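Local coordinates for penicillin-binding protein PbpB (PDB 6KGU), which synthesises cross-linked peptidoglycan for the mycobacterial cell wall from lipid intermediates and is inactivated by beta-lactam antibiotics such as aztreonam, at residues Ser20-Asp23 and Arg24-Arg28; Thr415-Pro418 and Asp419-Thr423; Leu149-Glu152 and Asp153-Asp156; Gln202-Val205 and Gln206-Gln210. All blocks are in the same frame, centred on the assembly; numbering follows the deposited sequence. Where two conformers were deposited one is given.

In the fold
Contacts 1 and 2 are two hairpin turns built alike, each a type I turn with a G1 bulge, and their strands belong to the same six-stranded mixed sheet; their centres lie about 13 Å apart. Contact 3, a short helix whose centre is about 15 Å from that of contact 1, touches it where Ile-21 CD1 meets Glu-152 OE1 at 3.8 Å, and its Leu-151 and Leu-155 rest on strands 192-195 and 412-416 of that sheet. The centres of contacts 1 and 4 are about 18 Å apart. Asn-199, at the start of the helix that carries contact 4, bonds both aspartates of contact 1. All four lie away from the aztreonam pocket and from Ser-269, the acylated serine by similarity.

Contact 1: Ser20-Asp23 and Arg24-Arg28; sequences SIVD and RNNDR
Asp-23 reaches forward over the turn that follows it and clamps the backbone of Asn-25 and Asp-27. Its OD1 accepts from Asn-25 N at 2.9 Å and from Asp-27 N at 2.8 Å, and the two N-H groups arrive from opposite faces of the carboxylate plane. CG sits between the backbone N and the carbonyl carbon (chi1 83°), a torsion that folds the acid over the turn. Backbone bonds close the same loop: Asn-26 N donates to Asp-23 O at 2.9 Å and Asp-23 N to Asp-27 O, also at 2.9 Å. With the backbone angles of Arg-24 and Asn-25, they make a type I turn from Asp-23 to Asn-26 followed by a G1 bulge, with Asn-26 holding the positive phi (68°) of the bulge position; the OD1 bond to Asn-25 N is an Asx turn laid over it. The hairpin joins strand 21-22 to strand 28-36. Val-22, itself buried against Val-194 of strand 192-195, packs its CG2 3.7 Å from Asn-26 CA and its CG1 less closely on Arg-28 CG at 4.1 Å. Toward solvent the contact slackens. There Asn-25 ND2 reaches the other segment through a water, which donates to Asp-23 OD2 and lies 3.3 Å from ND2. Asp-23 OD2 and Asp-27 OD2 might repel each other, yet Asn-199 donates to both, from its backbone N to Asp-23 and from ND2 to Asp-27.

Contact 2: Thr415-Pro418 and Asp419-Thr423; sequences TVAP and DGSRT
Asp-419 OD1, resting 3.5 Å from Ala-417 CB, is gripped by two groups of Ser-421. The backbone N of Ser-421 donates to it at 2.7 Å along a nearly straight line (171°), arriving from above the carboxylate plane, whereas Ser-421 OG donates to the syn lone pair of OD1 at 2.9 Å. The first of these bonds makes an Asx turn. With CG between the backbone N and the carbonyl carbon (chi1 59°), the carboxylate folds forward over Ser-421. Across the same turn Gly-420 N donates to Ala-417 O at 2.8 Å, and Ala-417 N donates to Ser-421 O at 3.0 Å. This pairing is a type I turn with a G1 bulge, closing the hairpin of strands 412-416 and 422-424 at one edge of the mixed sheet. Gly-420 occupies the bulge with phi at 103°, a backbone angle that suits glycine. Further from the turn, Thr-415 and Thr-423 form an antiparallel hydrogen-bonded pair, each N donating to the other's O. Val-416 and Arg-422 make the adjoining non-hydrogen-bonded pair: Val-416 CG2 meets Arg-422 CB at 4.1 Å, while the Arg-422 guanidinium runs on to a salt bridge with Glu-424. On the face of the two threonines, one water spans Thr-415 OG1 and Thr-423 O; a second donates to Ser-421 O at 2.7 Å and also bonds Thr-423 OG1.

Contact 3: Leu149-Glu152 and Asp153-Asp156; sequences LGLE and DSLD
The flat peptide carbonyl of Gly-150 receives Ser-154 N in its own plane, at 3.0 Å and almost straight (172°). Asp-153 N adds only a weak bond to the same Gly-150 oxygen, and another weak one to Leu-149 O. The next carbonyl, that of Leu-151, is met differently: Leu-155 N donates to Leu-151 O at 2.9 Å but is tilted 33° from the carbonyl plane. Asp-156 brings its CB to 3.2 Å from Glu-152 O, and its carboxylate finds its hydrogen-bond partners outside the segments. The bonds from Ser-154 N to Gly-150 O and from Leu-155 N to Leu-151 O are the i to i+4 bonds of the short helix 150-154; Gly-150, with positive phi, lies where the chain passes from strand 147-149 into it. The helix ends at Leu-155, the first residue to leave helical backbone angles, and Leu-155 in turn takes the N-cap position before helix 156-160, so that two short helices meet at this residue. The acids hold one side: Glu-152, its chain bent at chi2 (-86°), salt-bridges Arg-18 and Arg-126 and bonds Tyr-128 OH, while Asp-156 OD1 forms its own salt bridge with Arg-18. This shared arginine probably offsets the like charges of the two acids, whose Glu-152 OE1 and Asp-156 OD1 are 5.9 Å apart. On the apolar side, Leu-151 and Leu-155 lie side by side and point the same way, CD2 of Leu-151 4.1 Å from CD1 of Leu-155. Both rest on the mixed sheet, Leu-151 on Leu-195, Leu-155 on Val-193, and each on Ile-412. Ser-154 OG touches Leu-151 CD2 at 3.5 Å.

Contact 4: Gln202-Val205 and Gln206-Gln210; sequences QFYV and QQQVQ
Gln-202 and Gln-206, one turn apart on alpha-helix 199-216, are joined at their amide ends: Gln-202 NE2 donates to Gln-206 OE1 at 3.1 Å and 170°. The acceptor lies almost in the donor's amide plane, yet the two amides stand 77° apart. Gln-202 bends at chi2 to present NE2, whereas Gln-206 meets it with a chain extended beyond CG. Around the helix, two aromatic rings are covered by the glutamines that follow them by four residues. Gln-207 lays its amide over one face of Phe-203, the planes 29° apart and offset toward the ring's rim; OE1 comes closest, 3.0 Å from Phe-203 CE2. Over the face of Tyr-204, Gln-208 CG makes a CH-pi contact 4.0 Å from the ring centroid, while its amide runs alongside toward OH. Beneath both, i to i+4 backbone bonds such as Gln-208 N to Tyr-204 O (2.9 Å) set the spacing. Partners outside the segments hold the Gln-202 and Gln-206 amides and the Tyr-204 ring. Met-236 O also receives Gln-202 NE2, Ala-134 N and Ser-132 O hold the two ends of the Gln-206 amide, and Trp-540 of helix 531-544 stacks on Tyr-204. On the buried side Val-205 and Val-209 both lie against Ala-223 of strand 220-227, which seats the helix on the antiparallel sheet of the transpeptidase domain; there Val-205 CG1 is 4.3 Å from Val-209 CG2.

Contact 1: Ser20-Asp23 and Arg24-Arg28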
loop_
_atom_site.group_PDB
_atom_site.type_symbol
_atom_site.label_atom_id
_atom_site.label_comp_id
_atom_site.label_asym_id
_atom_site.label_seq_id
_atom_site.Cartn_x
_atom_site.Cartn_y
_atom_site.Cartn_z
ATOM N N SER A 20 -10.290 23.885 8.907
ATOM C CA SER A 20 -9.392 22.939 9.555
ATOM C C SER A 20 -9.292 21.643 8.759
ATOM O O SER A 20 -10.137 21.334 7.919
ATOM C CB SER A 20 -9.868 22.630 10.978
ATOM O OG SER A 20 -9.822 23.786 11.794
ATOM N N ILE A 21 -8.247 20.872 9.054
ATOM C CA ILE A 21 -8.085 19.511 8.558
ATOM C C ILE A 21 -8.065 18.608 9.784
ATOM O O ILE A 21 -7.208 18.773 10.659
ATOM C CB ILE A 21 -6.795 19.340 7.727
ATOM C CG1 ILE A 21 -6.782 20.280 6.513
ATOM C CG2 ILE A 21 -6.625 17.866 7.304
ATOM C CD1 ILE A 21 -5.475 20.274 5.708
ATOM N N VAL A 22 -9.017 17.672 9.861
ATOM C CA VAL A 22 -9.162 16.801 11.020
ATOM C C VAL A 22 -9.201 15.354 10.541
ATOM O O VAL A 22 -9.426 15.076 9.364
ATOM C CB VAL A 22 -10.432 17.136 11.853
ATOM C CG1 VAL A 22 -10.490 18.623 12.180
ATOM C CG2 VAL A 22 -11.701 16.712 11.109
ATOM N N ASP A 23 -8.983 14.425 11.472
ATOM C CA ASP A 23 -9.037 13.010 11.135
ATOM C C ASP A 23 -10.488 12.523 11.241
ATOM O O ASP A 23 -11.401 13.303 11.517
ATOM C CB ASP A 23 -8.056 12.209 12.002
ATOM C CG ASP A 23 -8.617 11.834 13.403
ATOM O OD1 ASP A 23 -9.641 12.385 13.850
ATOM O OD2 ASP A 23 -7.989 10.972 14.071
ATOM N N ARG A 24 -10.709 11.221 11.008
ATOM C CA ARG A 24 -12.068 10.692 10.939
ATOM C C ARG A 24 -12.844 10.894 12.240
ATOM O O ARG A 24 -14.081 10.910 12.223
ATOM C CB ARG A 24 -12.037 9.206 10.558
ATOM C CG ARG A 24 -11.552 8.247 11.649
ATOM C CD ARG A 24 -11.380 6.803 11.114
ATOM N NE ARG A 24 -12.638 6.195 10.648
ATOM C CZ ARG A 24 -12.946 5.928 9.382
ATOM N NH1 ARG A 24 -12.100 6.200 8.402
ATOM N NH2 ARG A 24 -14.114 5.372 9.091
ATOM N N ASN A 25 -12.149 11.068 13.359
ATOM C CA ASN A 25 -12.781 11.289 14.651
ATOM C C ASN A 25 -12.700 12.742 15.094
ATOM O O ASN A 25 -12.863 13.028 16.281
ATOM C CB ASN A 25 -12.150 10.369 15.692
ATOM C CG ASN A 25 -12.201 8.911 15.276
ATOM O OD1 ASN A 25 -13.253 8.413 14.866
ATOM N ND2 ASN A 25 -11.073 8.221 15.384
ATOM N N ASN A 26 -12.435 13.655 14.161
ATOM C CA ASN A 26 -12.361 15.094 14.390
ATOM C C ASN A 26 -11.176 15.512 15.247
ATOM O O ASN A 26 -11.141 16.635 15.739
ATOM C CB ASN A 26 -13.666 15.633 14.987
ATOM C CG ASN A 26 -14.645 16.033 13.921
ATOM O OD1 ASN A 26 -15.307 15.187 13.315
ATOM N ND2 ASN A 26 -14.724 17.334 13.656
ATOM N N ASP A 27 -10.183 14.655 15.416
ATOM C CA ASP A 27 -8.933 15.088 16.028
ATOM C C ASP A 27 -8.180 15.996 15.063
ATOM O O ASP A 27 -7.943 15.629 13.909
ATOM C CB ASP A 27 -8.083 13.876 16.396
ATOM C CG ASP A 27 -6.911 14.237 17.269
ATOM O OD1 ASP A 27 -7.108 15.007 18.234
ATOM O OD2 ASP A 27 -5.784 13.770 16.976
ATOM N N ARG A 28 -7.812 17.188 15.525
ATOM C CA ARG A 28 -7.296 18.201 14.613
ATOM C C ARG A 28 -5.886 17.860 14.148
ATOM O O ARG A 28 -5.026 17.486 14.948
ATOM C CB ARG A 28 -7.314 19.573 15.279
ATOM C CG ARG A 28 -8.729 20.088 15.567
ATOM C CD ARG A 28 -8.694 21.437 16.275
ATOM N NE ARG A 28 -7.995 21.367 17.557
ATOM C CZ ARG A 28 -7.731 22.421 18.323
ATOM N NH1 ARG A 28 -8.100 23.643 17.932
ATOM N NH2 ARG A 28 -7.096 22.255 19.479
HETATM O O HOH W 1 -8.505 9.980 16.355
#

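Contact 2: Thr415-Pro418 and Asp419-Thr423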
loop_
_atom_site.group_PDB
_atom_site.type_symbol
_atom_site.label_atom_id
_atom_site.label_comp_id
_atom_site.label_asym_id
_atom_site.label_seq_id
_atom_site.Cartn_x
_atom_site.Cartn_y
_atom_site.Cartn_z
ATOM N N THR A 415 -16.640 16.790 4.167
ATOM C CA THR A 415 -16.338 18.200 4.387
ATOM C C THR A 415 -17.458 18.840 5.196
ATOM O O THR A 415 -18.639 18.532 4.997
ATOM C CB THR A 415 -16.169 18.969 3.076
ATOM O OG1 THR A 415 -17.393 18.920 2.343
ATOM C CG2 THR A 415 -15.069 18.355 2.233
ATOM N N VAL A 416 -17.091 19.739 6.102
ATOM C CA VAL A 416 -18.052 20.404 6.972
ATOM C C VAL A 416 -18.095 21.877 6.597
ATOM O O VAL A 416 -17.074 22.578 6.657
ATOM C CB VAL A 416 -17.708 20.216 8.452
ATOM C CG1 VAL A 416 -18.793 20.840 9.319
ATOM C CG2 VAL A 416 -17.554 18.731 8.753
ATOM N N ALA A 417 -19.279 22.336 6.201
ATOM C CA ALA A 417 -19.486 23.711 5.795
ATOM C C ALA A 417 -19.438 24.623 7.014
ATOM O O ALA A 417 -19.562 24.156 8.149
ATOM C CB ALA A 417 -20.826 23.840 5.071
ATOM N N PRO A 418 -19.231 25.931 6.807
ATOM C CA PRO A 418 -19.153 26.851 7.957
ATOM C C PRO A 418 -20.372 26.824 8.875
ATOM O O PRO A 418 -20.223 27.070 10.077
ATOM C CB PRO A 418 -18.982 28.220 7.287
ATOM C CG PRO A 418 -18.305 27.921 6.000
ATOM C CD PRO A 418 -18.861 26.600 5.543
ATOM N N ASP A 419 -21.571 26.530 8.361
ATOM C CA ASP A 419 -22.720 26.409 9.258
ATOM C C ASP A 419 -22.631 25.186 10.160
ATOM O O ASP A 419 -23.325 25.126 11.181
ATOM C CB ASP A 419 -24.031 26.369 8.465
ATOM C CG ASP A 419 -24.097 25.213 7.477
ATOM O OD1 ASP A 419 -23.235 24.310 7.533
ATOM O OD2 ASP A 419 -25.024 25.210 6.634
ATOM N N GLY A 420 -21.791 24.214 9.812
ATOM C CA GLY A 420 -21.670 22.990 10.568
ATOM C C GLY A 420 -22.364 21.806 9.944
ATOM O O GLY A 420 -22.336 20.715 10.527
ATOM N N SER A 421 -22.989 21.985 8.786
ATOM C CA SER A 421 -23.595 20.872 8.076
ATOM C C SER A 421 -22.523 20.071 7.348
ATOM O O SER A 421 -21.646 20.629 6.682
ATOM C CB SER A 421 -24.637 21.372 7.083
ATOM O OG SER A 421 -24.015 21.965 5.960
ATOM N N ARG A 422 -22.617 18.754 7.452
ATOM C CA ARG A 422 -21.577 17.852 6.984
ATOM C C ARG A 422 -22.068 17.078 5.767
ATOM O O ARG A 422 -23.174 16.523 5.783
ATOM C CB ARG A 422 -21.165 16.906 8.115
ATOM C CG ARG A 422 -20.439 15.661 7.678
ATOM C CD ARG A 422 -19.786 14.978 8.863
ATOM N NE ARG A 422 -19.144 13.738 8.449
ATOM C CZ ARG A 422 -18.214 13.099 9.148
ATOM N NH1 ARG A 422 -17.809 13.593 10.309
ATOM N NH2 ARG A 422 -17.693 11.968 8.680
ATOM N N THR A 423 -21.251 17.060 4.713
ATOM C CA THR A 423 -21.514 16.300 3.493
ATOM C C THR A 423 -20.459 15.202 3.361
ATOM O O THR A 423 -19.264 15.502 3.272
ATOM C CB THR A 423 -21.479 17.218 2.270
ATOM O OG1 THR A 423 -22.410 18.291 2.453
ATOM C CG2 THR A 423 -21.832 16.454 0.987
HETATM O O HOH W 2 -21.469 20.232 4.049
HETATM O O HOH W 3 -17.825 16.260 0.930
#

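Contact 3: Leu149-Glu152 and Asp153-Asp156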
loop_
_atom_site.group_PDB
_atom_site.type_symbol
_atom_site.label_atom_id
_atom_site.label_comp_id
_atom_site.label_asym_id
_atom_site.label_seq_id
_atom_site.Cartn_x
_atom_site.Cartn_y
_atom_site.Cartn_z
ATOM N N LEU A 149 1.894 23.064 0.077
ATOM C CA LEU A 149 1.969 21.745 -0.540
ATOM C C LEU A 149 1.012 20.821 0.210
ATOM O O LEU A 149 0.366 21.220 1.186
ATOM C CB LEU A 149 3.412 21.206 -0.560
ATOM C CG LEU A 149 4.048 20.721 0.752
ATOM C CD1 LEU A 149 5.425 20.113 0.493
ATOM C CD2 LEU A 149 4.154 21.817 1.790
ATOM N N GLY A 150 0.909 19.580 -0.269
ATOM C CA GLY A 150 0.006 18.643 0.366
ATOM C C GLY A 150 -1.455 19.035 0.169
ATOM O O GLY A 150 -1.810 19.820 -0.717
ATOM N N LEU A 151 -2.309 18.479 1.036
ATOM C CA LEU A 151 -3.736 18.795 0.973
ATOM C C LEU A 151 -4.010 20.273 1.262
ATOM O O LEU A 151 -5.038 20.805 0.827
ATOM C CB LEU A 151 -4.522 17.924 1.954
ATOM C CG LEU A 151 -4.695 16.440 1.605
ATOM C CD1 LEU A 151 -5.579 15.774 2.630
ATOM C CD2 LEU A 151 -5.271 16.257 0.204
ATOM N N GLU A 152 -3.134 20.944 2.019
ATOM C CA GLU A 152 -3.316 22.382 2.245
ATOM C C GLU A 152 -3.344 23.124 0.921
ATOM O O GLU A 152 -4.103 24.086 0.744
ATOM C CB GLU A 152 -2.191 22.945 3.120
ATOM C CG GLU A 152 -2.159 22.454 4.548
ATOM C CD GLU A 152 -3.048 23.267 5.484
ATOM O OE1 GLU A 152 -4.103 23.788 5.041
ATOM O OE2 GLU A 152 -2.680 23.384 6.666
ATOM N N ASP A 153 -2.527 22.674 -0.025
ATOM C CA ASP A 153 -2.480 23.273 -1.348
ATOM C C ASP A 153 -3.596 22.742 -2.240
ATOM O O ASP A 153 -4.385 23.521 -2.779
ATOM C CB ASP A 153 -1.114 23.013 -1.981
ATOM C CG ASP A 153 -0.998 23.591 -3.358
ATOM O OD1 ASP A 153 -1.322 24.780 -3.530
ATOM O OD2 ASP A 153 -0.563 22.866 -4.264
ATOM N N SER A 154 -3.686 21.415 -2.391
ATOM C CA SER A 154 -4.595 20.838 -3.381
ATOM C C SER A 154 -6.052 21.063 -3.009
ATOM O O SER A 154 -6.906 21.118 -3.895
ATOM C CB SER A 154 -4.327 19.339 -3.557
ATOM O OG SER A 154 -4.670 18.610 -2.382
ATOM N N LEU A 155 -6.363 21.178 -1.716
ATOM C CA LEU A 155 -7.700 21.541 -1.273
ATOM C C LEU A 155 -7.797 22.996 -0.807
ATOM O O LEU A 155 -8.700 23.330 -0.034
ATOM C CB LEU A 155 -8.155 20.599 -0.151
ATOM C CG LEU A 155 -8.287 19.139 -0.598
ATOM C CD1 LEU A 155 -8.827 18.265 0.525
ATOM C CD2 LEU A 155 -9.166 19.041 -1.853
ATOM N N ASP A 156 -6.887 23.866 -1.252
ATOM C CA ASP A 156 -6.843 25.223 -0.716
ATOM C C ASP A 156 -8.157 25.967 -0.939
ATOM O O ASP A 156 -8.627 26.683 -0.049
ATOM C CB ASP A 156 -5.682 25.992 -1.339
ATOM C CG ASP A 156 -5.486 27.346 -0.716
ATOM O OD1 ASP A 156 -5.169 27.400 0.502
ATOM O OD2 ASP A 156 -5.625 28.348 -1.450
#

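Contact 4: Gln202-Val205 and Gln206-Gln210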
loop_
_atom_site.group_PDB
_atom_site.type_symbol
_atom_site.label_atom_id
_atom_site.label_comp_id
_atom_site.label_asym_id
_atom_site.label_seq_id
_atom_site.Cartn_x
_atom_site.Cartn_y
_atom_site.Cartn_z
ATOM N N GLN A 202 -2.385 6.181 12.559
ATOM C CA GLN A 202 -1.342 6.885 11.818
ATOM C C GLN A 202 -0.104 7.092 12.675
ATOM O O GLN A 202 1.015 6.850 12.225
ATOM C CB GLN A 202 -1.863 8.233 11.304
ATOM C CG GLN A 202 -0.781 9.113 10.660
ATOM C CD GLN A 202 -0.457 8.677 9.247
ATOM O OE1 GLN A 202 -1.284 8.053 8.593
ATOM N NE2 GLN A 202 0.745 9.020 8.757
ATOM N N PHE A 203 -0.289 7.541 13.925
ATOM C CA PHE A 203 0.859 7.826 14.778
ATOM C C PHE A 203 1.687 6.570 15.014
ATOM O O PHE A 203 2.924 6.602 14.941
ATOM C CB PHE A 203 0.399 8.428 16.117
ATOM C CG PHE A 203 1.540 8.816 17.019
ATOM C CD1 PHE A 203 2.408 9.840 16.659
ATOM C CD2 PHE A 203 1.746 8.164 18.220
ATOM C CE1 PHE A 203 3.461 10.208 17.480
ATOM C CE2 PHE A 203 2.798 8.528 19.049
ATOM C CZ PHE A 203 3.658 9.549 18.680
ATOM N N TYR A 204 1.023 5.446 15.301
ATOM C CA TYR A 204 1.762 4.208 15.549
ATOM C C TYR A 204 2.465 3.738 14.278
ATOM O O TYR A 204 3.648 3.376 14.298
ATOM C CB TYR A 204 0.811 3.121 16.066
ATOM C CG TYR A 204 1.515 1.856 16.495
ATOM C CD1 TYR A 204 2.082 1.747 17.762
ATOM C CD2 TYR A 204 1.606 0.771 15.643
ATOM C CE1 TYR A 204 2.747 0.585 18.162
ATOM C CE2 TYR A 204 2.255 -0.395 16.029
ATOM C CZ TYR A 204 2.828 -0.479 17.287
ATOM O OH TYR A 204 3.472 -1.642 17.651
ATOM N N VAL A 205 1.742 3.730 13.157
ATOM C CA VAL A 205 2.340 3.273 11.902
ATOM C C VAL A 205 3.505 4.177 11.504
ATOM O O VAL A 205 4.567 3.695 11.106
ATOM C CB VAL A 205 1.264 3.197 10.806
ATOM C CG1 VAL A 205 1.908 2.946 9.420
ATOM C CG2 VAL A 205 0.252 2.081 11.158
ATOM N N GLN A 206 3.344 5.498 11.650
ATOM C CA GLN A 206 4.398 6.423 11.226
ATOM C C GLN A 206 5.668 6.230 12.047
ATOM O O GLN A 206 6.777 6.243 11.502
ATOM C CB GLN A 206 3.898 7.873 11.322
ATOM C CG GLN A 206 4.844 8.912 10.697
ATOM C CD GLN A 206 4.185 10.276 10.496
ATOM O OE1 GLN A 206 2.958 10.382 10.358
ATOM N NE2 GLN A 206 5.000 11.334 10.509
ATOM N N GLN A 207 5.521 6.045 13.364
ATOM C CA GLN A 207 6.667 5.735 14.212
ATOM C C GLN A 207 7.300 4.405 13.834
ATOM O O GLN A 207 8.527 4.290 13.745
ATOM C CB GLN A 207 6.232 5.676 15.664
ATOM C CG GLN A 207 5.890 6.973 16.299
ATOM C CD GLN A 207 5.524 6.708 17.735
ATOM O OE1 GLN A 207 4.416 6.223 18.027
ATOM N NE2 GLN A 207 6.476 6.932 18.637
ATOM N N GLN A 208 6.481 3.371 13.665
ATOM C CA GLN A 208 7.035 2.074 13.292
ATOM C C GLN A 208 7.755 2.149 11.952
ATOM O O GLN A 208 8.776 1.478 11.760
ATOM C CB GLN A 208 5.924 1.019 13.278
ATOM C CG GLN A 208 5.463 0.615 14.709
ATOM C CD GLN A 208 6.484 -0.284 15.412
ATOM O OE1 GLN A 208 7.194 -1.059 14.766
ATOM N NE2 GLN A 208 6.557 -0.182 16.727
ATOM N N VAL A 209 7.276 2.994 11.030
ATOM C CA VAL A 209 7.967 3.117 9.748
ATOM C C VAL A 209 9.341 3.754 9.945
ATOM O O VAL A 209 10.325 3.366 9.291
ATOM C CB VAL A 209 7.091 3.907 8.755
ATOM C CG1 VAL A 209 7.935 4.580 7.686
ATOM C CG2 VAL A 209 6.047 2.960 8.119
ATOM N N GLN A 210 9.425 4.752 10.838
ATOM C CA GLN A 210 10.704 5.407 11.110
ATOM C C GLN A 210 11.697 4.412 11.696
ATOM O O GLN A 210 12.847 4.327 11.255
ATOM C CB GLN A 210 10.514 6.596 12.065
ATOM C CG GLN A 210 11.821 7.400 12.304
ATOM C CD GLN A 210 12.407 7.941 10.990
ATOM O OE1 GLN A 210 11.810 8.803 10.350
ATOM N NE2 GLN A 210 13.564 7.418 10.582
#